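Local coordinates for domain of Unknown Function with a Cystatin-Like Fold (Nostoc punctiforme, PDB 2RGQ), which is of unknown function but has a cystatin-like, SnoaL-like fold of the NTF2 clan, whose members often bind small molecules in a pocket, at residues D8-E11 against I12-L15; V111-N115 against G116-L120. One frame throughout, in Å; residues are numbered along the deposited sequence.

Interaction 1 of 2, residues D8-E11 against I12-L15; sequences DKLE and IMEL
Ile12 N donates to Asp8 O at 2.9 Å, the first of a ladder of i to i+4 bonds that makes Asp8-Leu15 one run of alpha helix near the start of helix 6-25, which packs on the curved sheet of this cystatin-like fold. Met13 N to Lys9 O, the straightest of the set at 166°, and Glu14 N to Leu10 O follow; Leu15 N to Glu11 O, stretched to 3.2 Å, is weak.

The acidic ends reach beyond this turn: Glu11 OE2 probably accepts from Trp118 N, and Asp8 OD1 forms a salt bridge with Lys113. Lys9 NZ pairs with Glu14 of a neighbouring subunit, and Glu14 OE2 with Lys9 of the other, consistent with this face being part of the three-chain interface.

Aliphatic groups pack beside the carbonyls that take these bonds. With CG1 of Ile12 anti to its carbonyl carbon (chi1 -67°), the branch runs back along the previous turn, bringing CG1 to 3.2 Å from Asp8 O, with CD1 also beside that oxygen. Ile12 and Leu15 both touch Val111 and Trp118, so they form part of the buried side of the helix. Met13 is a selenomethionine whose chain bends at its last torsion (chi3 -79°), folding the methyl back over the preceding turn. There CE lies 3.4 Å from Lys9 O, and the same carbon meets the Leu10 branch end, CD2 to CE being 3.8 Å.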
loop_
_atom_site.group_PDB
_atom_site.type_symbol
_atom_site.label_atom_id
_atom_site.label_comp_id
_atom_site.label_asym_id
_atom_site.label_seq_id
_atom_site.Cartn_x
_atom_site.Cartn_y
_atom_site.Cartn_z
ATOM N N ASP B 8 -14.848 -9.452 2.782
ATOM C CA ASP B 8 -15.482 -8.291 2.125
ATOM C C ASP B 8 -14.503 -7.112 1.986
ATOM O O ASP B 8 -14.396 -6.515 0.916
ATOM C CB ASP B 8 -16.734 -7.748 2.862
ATOM C CG ASP B 8 -17.938 -8.702 2.847
ATOM O OD1 ASP B 8 -18.175 -9.408 1.843
ATOM O OD2 ASP B 8 -18.680 -8.729 3.878
ATOM N N LYS B 9 -13.835 -6.751 3.070
ATOM C CA LYS B 9 -12.843 -5.666 3.048
ATOM C C LYS B 9 -11.741 -5.889 2.006
ATOM O O LYS B 9 -11.390 -4.980 1.259
ATOM C CB LYS B 9 -12.246 -5.471 4.451
ATOM C CG LYS B 9 -13.281 -4.862 5.475
ATOM C CD LYS B 9 -12.543 -4.265 6.681
ATOM C CE LYS B 9 -13.431 -3.323 7.488
ATOM N NZ LYS B 9 -12.585 -2.558 8.470
ATOM N N LEU B 10 -11.194 -7.110 1.983
ATOM C CA LEU B 10 -10.146 -7.462 1.013
ATOM C C LEU B 10 -10.655 -7.340 -0.424
ATOM O O LEU B 10 -9.959 -6.775 -1.287
ATOM C CB LEU B 10 -9.571 -8.832 1.316
ATOM C CG LEU B 10 -8.785 -8.998 2.591
ATOM C CD1 LEU B 10 -8.615 -10.451 2.915
ATOM C CD2 LEU B 10 -7.391 -8.337 2.478
ATOM N N GLU B 11 -11.871 -7.811 -0.673
ATOM C CA GLU B 11 -12.529 -7.676 -2.004
ATOM C C GLU B 11 -12.747 -6.214 -2.371
ATOM O O GLU B 11 -12.543 -5.807 -3.520
ATOM C CB GLU B 11 -13.856 -8.459 -2.079
ATOM C CG GLU B 11 -14.333 -8.719 -3.531
ATOM C CD GLU B 11 -15.659 -9.459 -3.644
ATOM O OE1 GLU B 11 -15.899 -10.293 -2.754
ATOM O OE2 GLU B 11 -16.454 -9.199 -4.604
ATOM N N ILE B 12 -13.162 -5.398 -1.412
ATOM C CA ILE B 12 -13.365 -3.961 -1.695
ATOM C C ILE B 12 -12.020 -3.280 -2.013
ATOM O O ILE B 12 -11.945 -2.456 -2.936
ATOM C CB ILE B 12 -14.099 -3.267 -0.519
ATOM C CG1 ILE B 12 -15.539 -3.776 -0.392
ATOM C CG2 ILE B 12 -14.100 -1.760 -0.625
ATOM C CD1 ILE B 12 -16.144 -3.515 0.981
HETATM N N MSE B 13 -10.980 -3.593 -1.255
HETATM C CA MSE B 13 -9.654 -3.073 -1.531
HETATM C C MSE B 13 -9.200 -3.511 -2.929
HETATM O O MSE B 13 -8.575 -2.735 -3.635
HETATM C CB MSE B 13 -8.649 -3.492 -0.451
HETATM C CG MSE B 13 -8.784 -2.641 0.797
HETATM SE SE MSE B 13 -7.410 -3.153 2.016
HETATM C CE MSE B 13 -8.241 -4.611 2.604
ATOM N N GLU B 14 -9.488 -4.757 -3.302
ATOM C CA GLU B 14 -9.176 -5.262 -4.667
ATOM C C GLU B 14 -9.882 -4.493 -5.792
ATOM O O GLU B 14 -9.346 -4.371 -6.887
ATOM C CB GLU B 14 -9.424 -6.761 -4.775
ATOM C CG GLU B 14 -8.292 -7.573 -4.210
ATOM C CD GLU B 14 -8.458 -9.077 -4.452
ATOM O OE1 GLU B 14 -9.331 -9.458 -5.281
ATOM O OE2 GLU B 14 -7.696 -9.871 -3.831
ATOM N N LEU B 15 -11.015 -3.851 -5.510
ATOM C CA LEU B 15 -11.655 -3.019 -6.549
ATOM C C LEU B 15 -10.730 -1.889 -6.942
ATOM O O LEU B 15 -10.593 -1.623 -8.142
ATOM C CB LEU B 15 -12.945 -2.374 -6.092
ATOM C CG LEU B 15 -14.148 -3.281 -5.888
ATOM C CD1 LEU B 15 -15.286 -2.605 -5.080
ATOM C CD2 LEU B 15 -14.627 -3.799 -7.258
#

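Interaction 2 of 2, residues V111-N115 against G116-L120; sequences VRKIN and GKWYL
Arg112 and Tyr119 face each other as a hydrogen-bonded antiparallel pair, with Arg112 N to Tyr119 O at 3.0 Å and Tyr119 N returning to Arg112 O. Ile114 and Lys117 form the next such pair and close a two-residue beta hairpin through a type I' turn, whose corners Asn115 and Gly116 both have positive phi. Of its two bonds, Ile114 N to Lys117 O is short at 2.8 Å, whereas Lys117 N approaches Ile114 O from well above the carbonyl plane.

The tight side carries Val111, Lys113, Trp118 and Leu120; Val111 and Trp118 pack on helix 6-25. Lys113 lies across the indole: CB sits almost on the normal of the six-membered ring, 4.0 Å from its centroid in a CH-pi contact. A bend at chi3 (-75°) brings CE back over the same indole, 3.4 Å from Trp118 NE1. Val111 CG2 meets the benzo portion obliquely, 3.6 Å from Trp118 CE3. An alanine in place of Trp118 would probably leave the Lys113 methylenes and Val111 CG2 without their aromatic support and Asp8 without its indole N-H donor.

The other side, with Arg112, Ile114, Lys117 and Tyr119, is looser and partly exposed. Ile114 CB rests 3.9 Å from Tyr119 CD2, while Ile114 O lies at the ring edge, near its plane. One water links Tyr119 OH to Ile114 O, donating to the latter at 3.0 Å; Asn115 and Gly116 at the turn are exposed.

On the indole face, Lys113 NZ also bonds to Tyr82 O, and its ammonium, beside the indole N-H, would be expected to favour a negatively charged Asp8 carboxylate.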
loop_
_atom_site.group_PDB
_atom_site.type_symbol
_atom_site.label_atom_id
_atom_site.label_comp_id
_atom_site.label_asym_id
_atom_site.label_seq_id
_atom_site.Cartn_x
_atom_site.Cartn_y
_atom_site.Cartn_z
ATOM N N VAL B 111 -19.338 1.581 -2.397
ATOM C CA VAL B 111 -19.328 0.264 -2.993
ATOM C C VAL B 111 -20.591 -0.493 -2.556
ATOM O O VAL B 111 -21.212 -0.136 -1.561
ATOM C CB VAL B 111 -18.094 -0.559 -2.659
ATOM C CG1 VAL B 111 -16.798 0.120 -3.275
ATOM C CG2 VAL B 111 -18.011 -0.840 -1.126
ATOM N N ARG B 112 -20.980 -1.458 -3.364
ATOM C CA ARG B 112 -22.189 -2.245 -3.108
ATOM C C ARG B 112 -21.999 -3.680 -3.533
ATOM O O ARG B 112 -21.341 -3.960 -4.553
ATOM C CB ARG B 112 -23.355 -1.629 -3.853
ATOM C CG ARG B 112 -24.748 -2.249 -3.589
ATOM C CD ARG B 112 -25.805 -1.518 -4.387
ATOM N NE ARG B 112 -25.856 -0.090 -4.026
ATOM C CZ ARG B 112 -26.334 0.897 -4.787
ATOM N NH1 ARG B 112 -26.851 0.657 -5.943
ATOM N NH2 ARG B 112 -26.341 2.131 -4.363
ATOM N N LYS B 113 -22.587 -4.582 -2.747
ATOM C CA LYS B 113 -22.579 -6.011 -3.076
ATOM C C LYS B 113 -23.844 -6.256 -3.890
ATOM O O LYS B 113 -24.946 -6.053 -3.398
ATOM C CB LYS B 113 -22.544 -6.847 -1.832
ATOM C CG LYS B 113 -22.509 -8.319 -2.077
ATOM C CD LYS B 113 -22.362 -9.111 -0.807
ATOM C CE LYS B 113 -20.952 -9.060 -0.264
ATOM N NZ LYS B 113 -20.928 -9.546 1.179
ATOM N N ILE B 114 -23.653 -6.677 -5.143
ATOM C CA ILE B 114 -24.719 -6.979 -6.090
ATOM C C ILE B 114 -24.520 -8.418 -6.613
ATOM O O ILE B 114 -23.458 -8.768 -7.103
ATOM C CB ILE B 114 -24.753 -5.959 -7.275
ATOM C CG1 ILE B 114 -24.634 -4.518 -6.751
ATOM C CG2 ILE B 114 -26.014 -6.171 -8.121
ATOM C CD1 ILE B 114 -24.631 -3.408 -7.829
ATOM N N ASN B 115 -25.558 -9.251 -6.462
ATOM C CA ASN B 115 -25.489 -10.659 -6.837
ATOM C C ASN B 115 -24.227 -11.339 -6.280
ATOM O O ASN B 115 -23.550 -12.114 -6.972
ATOM C CB ASN B 115 -25.586 -10.843 -8.341
ATOM C CG ASN B 115 -26.776 -10.127 -8.957
ATOM O OD1 ASN B 115 -27.873 -10.058 -8.407
ATOM N ND2 ASN B 115 -26.554 -9.614 -10.124
ATOM N N GLY B 116 -23.901 -11.000 -5.041
ATOM C CA GLY B 116 -22.804 -11.580 -4.313
ATOM C C GLY B 116 -21.399 -11.086 -4.522
ATOM O O GLY B 116 -20.467 -11.673 -3.946
ATOM N N LYS B 117 -21.237 -10.027 -5.309
ATOM C CA LYS B 117 -19.945 -9.455 -5.620
ATOM C C LYS B 117 -19.931 -7.978 -5.358
ATOM O O LYS B 117 -20.929 -7.306 -5.653
ATOM C CB LYS B 117 -19.688 -9.693 -7.100
ATOM C CG LYS B 117 -18.368 -9.197 -7.627
ATOM C CD LYS B 117 -18.054 -9.923 -8.934
ATOM C CE LYS B 117 -16.861 -9.300 -9.652
ATOM N NZ LYS B 117 -15.614 -9.330 -8.867
ATOM N N TRP B 118 -18.766 -7.453 -4.932
ATOM C CA TRP B 118 -18.641 -6.015 -4.677
ATOM C C TRP B 118 -18.305 -5.279 -5.961
ATOM O O TRP B 118 -17.509 -5.757 -6.809
ATOM C CB TRP B 118 -17.577 -5.680 -3.635
ATOM C CG TRP B 118 -17.924 -6.124 -2.281
ATOM C CD1 TRP B 118 -17.564 -7.281 -1.700
ATOM C CD2 TRP B 118 -18.701 -5.404 -1.325
ATOM N NE1 TRP B 118 -18.030 -7.328 -0.406
ATOM C CE2 TRP B 118 -18.755 -6.193 -0.157
ATOM C CE3 TRP B 118 -19.381 -4.190 -1.349
ATOM C CZ2 TRP B 118 -19.461 -5.795 1.000
ATOM C CZ3 TRP B 118 -20.079 -3.767 -0.197
ATOM C CH2 TRP B 118 -20.121 -4.579 0.961
ATOM N N TYR B 119 -18.927 -4.114 -6.092
ATOM C CA TYR B 119 -18.741 -3.205 -7.206
ATOM C C TYR B 119 -18.658 -1.755 -6.786
ATOM O O TYR B 119 -19.231 -1.364 -5.771
ATOM C CB TYR B 119 -19.963 -3.254 -8.136
ATOM C CG TYR B 119 -20.156 -4.553 -8.809
ATOM C CD1 TYR B 119 -19.483 -4.854 -9.998
ATOM C CD2 TYR B 119 -20.977 -5.513 -8.255
ATOM C CE1 TYR B 119 -19.656 -6.083 -10.618
ATOM C CE2 TYR B 119 -21.152 -6.756 -8.860
ATOM C CZ TYR B 119 -20.509 -7.030 -10.041
ATOM O OH TYR B 119 -20.686 -8.278 -10.587
ATOM N N LEU B 120 -17.918 -0.961 -7.551
ATOM C CA LEU B 120 -17.916 0.479 -7.392
ATOM C C LEU B 120 -19.256 1.106 -7.836
ATOM O O LEU B 120 -19.697 0.933 -9.003
ATOM C CB LEU B 120 -16.781 1.094 -8.242
ATOM C CG LEU B 120 -15.334 0.827 -7.803
ATOM C CD1 LEU B 120 -14.377 1.290 -8.905
ATOM C CD2 LEU B 120 -15.007 1.536 -6.496
HETATM O O HOH W 1 -22.525 -9.811 -9.721
#

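In the fold
From the N terminus, interaction 1 comes first, closing successive helical turns within 8-15 near the start of helix 6-25. Nearly a hundred residues later, interaction 2 closes the tight hairpin between strands 101-114 and 117-127, neighbours in the sheet. The two are in series, neither nested nor crossed, yet their centres lie only about 10 Å apart. The helix packs against the hairpin, joined by polar links from its acidic side chains and by packing of Leu15 CD2 on Trp118 O at 3.5 Å. Together they tie the N-terminal helix to adjoining late strands, while interaction 1 also faces neighbouring subunits.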